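Local structure of nucleoside diphosphate kinase family protein (Babesia bovis, 3JS9) at residues Ile14-Asp19 with Phe79-Glu84. The protein probably transfers the terminal phosphate of a nucleoside triphosphate to a nucleoside diphosphate, using magnesium, as nucleoside diphosphate kinases do. Numbering follows the deposited sequence.
Sequences IMVKPD and FCMIWE. With SO4 (sulfate ion), chain G.
I14-V16 and F79-E84 run antiparallel as the two central strands of the four-stranded ferredoxin-like sheet of the nucleoside diphosphate kinase fold, their short axes 4.8 Å apart at 163°. I14 pairs with M81 and V16 with F79 as hydrogen-bonded pairs, each joined by two bonds: I14 N gives to M81 O at 3.0 Å, and F79 N gives to V16 O at 2.9 Å. M15 and C80 between them form the non-hydrogen-bonded pair. F79 O, already bonded to V16 N, also receives a CA-H...O contact from M15 CA.

The side chains of I14, V16, F79, M81 and W83 share the face covered by helix 26-36. M81, bent at its thioether (chi3 -85°), lays methyl CE against both branched residues of the other strand, 3.8 Å from V16 CG2 and 3.9 Å from I14 CG2. Its sulfur lies in plane at the edges of both the F79 and W83 rings, and W83 NE1 gives SD a weak hydrogen bond. With CG2 anti to the backbone N, I14 sets this branch against M81 CE; CG1, beside that N, meets W83 CD1 at 3.8 Å, the two side chains crossing at about a right angle. F79 touches V16 CB to CB and packs on F79 of a second subunit.

M15 lies on the opposite face, its side chain reaching the predicted phosphohistidine H123. Beyond the strand, K17, at the N-cap of helix 18-22 and predicted to bind ATP, extends its chain to N120 OD1 and to a sulfate that H123 ND1 and Y57 OH also bind; K17 NZ lies 2.5 Å from sulfate O4, too short for the exact length to be trusted.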
loop_
_atom_site.group_PDB
_atom_site.type_symbol
_atom_site.label_atom_id
_atom_site.label_comp_id
_atom_site.label_asym_id
_atom_site.label_seq_id
_atom_site.Cartn_x
_atom_site.Cartn_y
_atom_site.Cartn_z
ATOM N N ILE A 14 -8.300 21.677 -4.389
ATOM C CA ILE A 14 -8.754 20.320 -4.074
ATOM C C ILE A 14 -9.200 20.318 -2.589
ATOM O O ILE A 14 -8.466 20.798 -1.716
ATOM C CB ILE A 14 -7.606 19.233 -4.327
ATOM C CG1 ILE A 14 -6.987 19.308 -5.743
ATOM C CG2 ILE A 14 -8.040 17.787 -3.919
ATOM C CD1 ILE A 14 -7.860 18.854 -6.971
ATOM N N MET A 15 -10.370 19.743 -2.301
ATOM C CA MET A 15 -10.891 19.802 -0.951
ATOM C C MET A 15 -11.466 18.467 -0.451
ATOM O O MET A 15 -12.433 17.915 -1.011
ATOM C CB MET A 15 -11.927 20.926 -0.828
ATOM C CG MET A 15 -12.499 21.072 0.586
ATOM S SD MET A 15 -13.695 22.428 0.843
ATOM C CE MET A 15 -14.888 22.064 -0.481
ATOM N N VAL A 16 -10.867 17.933 0.595
ATOM C CA VAL A 16 -11.445 16.764 1.228
ATOM C C VAL A 16 -12.662 17.271 1.996
ATOM O O VAL A 16 -12.528 18.156 2.859
ATOM C CB VAL A 16 -10.473 16.086 2.205
ATOM C CG1 VAL A 16 -11.107 14.812 2.783
ATOM C CG2 VAL A 16 -9.186 15.794 1.497
ATOM N N LYS A 17 -13.830 16.696 1.702
ATOM C CA LYS A 17 -15.077 17.170 2.270
ATOM C C LYS A 17 -15.335 16.412 3.565
ATOM O O LYS A 17 -14.605 15.461 3.881
ATOM C CB LYS A 17 -16.213 16.924 1.298
ATOM C CG LYS A 17 -16.143 17.655 -0.032
ATOM C CD LYS A 17 -17.328 17.162 -0.828
ATOM C CE LYS A 17 -17.286 17.532 -2.268
ATOM N NZ LYS A 17 -18.542 16.930 -2.841
ATOM N N PRO A 18 -16.393 16.805 4.311
ATOM C CA PRO A 18 -16.570 16.176 5.627
ATOM C C PRO A 18 -16.631 14.652 5.626
ATOM O O PRO A 18 -16.156 14.035 6.593
ATOM C CB PRO A 18 -17.888 16.782 6.131
ATOM C CG PRO A 18 -17.887 18.168 5.531
ATOM C CD PRO A 18 -17.269 17.990 4.142
ATOM N N ASP A 19 -17.229 14.042 4.597
ATOM C CA ASP A 19 -17.335 12.589 4.546
ATOM C C ASP A 19 -15.927 11.996 4.360
ATOM O O ASP A 19 -15.570 11.004 5.016
ATOM C CB ASP A 19 -18.344 12.121 3.473
ATOM C CG ASP A 19 -18.074 12.735 2.089
ATOM O OD1 ASP A 19 -17.886 13.969 2.011
ATOM O OD2 ASP A 19 -18.029 11.996 1.087
ATOM N N PHE A 79 -10.629 19.537 4.502
ATOM C CA PHE A 79 -9.194 19.727 4.336
ATOM C C PHE A 79 -8.918 20.347 2.988
ATOM O O PHE A 79 -9.265 19.764 1.961
ATOM C CB PHE A 79 -8.440 18.418 4.551
ATOM C CG PHE A 79 -6.935 18.556 4.488
ATOM C CD1 PHE A 79 -6.265 18.405 3.289
ATOM C CD2 PHE A 79 -6.194 18.796 5.643
ATOM C CE1 PHE A 79 -4.885 18.528 3.237
ATOM C CE2 PHE A 79 -4.803 18.920 5.592
ATOM C CZ PHE A 79 -4.154 18.798 4.406
ATOM N N CYS A 80 -8.300 21.533 3.001
ATOM C CA CYS A 80 -8.118 22.382 1.820
ATOM C C CYS A 80 -6.719 22.279 1.289
ATOM O O CYS A 80 -5.772 22.290 2.076
ATOM C CB CYS A 80 -8.343 23.855 2.173
ATOM S SG CYS A 80 -9.849 24.236 3.119
ATOM N N MET A 81 -6.581 22.242 -0.045
ATOM C CA MET A 81 -5.276 22.175 -0.723
ATOM C C MET A 81 -5.299 22.965 -2.005
ATOM O O MET A 81 -6.362 23.109 -2.615
ATOM C CB MET A 81 -4.897 20.728 -1.085
ATOM C CG MET A 81 -4.673 19.823 0.129
ATOM S SD MET A 81 -4.737 18.112 -0.403
ATOM C CE MET A 81 -6.526 17.744 -0.377
ATOM N N ILE A 82 -4.136 23.481 -2.404
ATOM C CA ILE A 82 -3.926 23.955 -3.779
ATOM C C ILE A 82 -2.720 23.194 -4.319
ATOM O O ILE A 82 -1.718 23.073 -3.631
ATOM C CB ILE A 82 -3.610 25.455 -3.858
ATOM C CG1 ILE A 82 -4.815 26.280 -3.445
ATOM C CG2 ILE A 82 -3.102 25.860 -5.280
ATOM C CD1 ILE A 82 -4.507 27.818 -3.428
ATOM N N TRP A 83 -2.840 22.699 -5.544
ATOM C CA TRP A 83 -1.803 21.941 -6.215
ATOM C C TRP A 83 -1.462 22.596 -7.545
ATOM O O TRP A 83 -2.349 23.077 -8.248
ATOM C CB TRP A 83 -2.275 20.506 -6.443
ATOM C CG TRP A 83 -2.348 19.706 -5.200
ATOM C CD1 TRP A 83 -3.431 19.564 -4.370
ATOM C CD2 TRP A 83 -1.288 18.944 -4.616
ATOM N NE1 TRP A 83 -3.108 18.749 -3.315
ATOM C CE2 TRP A 83 -1.793 18.369 -3.431
ATOM C CE3 TRP A 83 0.046 18.700 -4.975
ATOM C CZ2 TRP A 83 -1.017 17.548 -2.607
ATOM C CZ3 TRP A 83 0.821 17.885 -4.151
ATOM C CH2 TRP A 83 0.282 17.312 -2.980
ATOM N N GLU A 84 -0.178 22.550 -7.906
ATOM C CA GLU A 84 0.336 23.260 -9.054
ATOM C C GLU A 84 0.953 22.324 -10.078
ATOM O O GLU A 84 1.610 21.349 -9.707
ATOM C CB GLU A 84 1.372 24.293 -8.587
ATOM C CG GLU A 84 2.082 25.044 -9.695
ATOM C CD GLU A 84 2.969 26.139 -9.166
ATOM O OE1 GLU A 84 4.207 25.950 -9.120
ATOM O OE2 GLU A 84 2.426 27.204 -8.793
HETATM S S SO4 G . -18.370 19.433 -5.462
HETATM O O1 SO4 G . -17.339 19.171 -6.478
HETATM O O2 SO4 G . -19.482 20.087 -6.113
HETATM O O3 SO4 G . -17.985 20.280 -4.320
HETATM O O4 SO4 G . -18.748 18.129 -4.982
#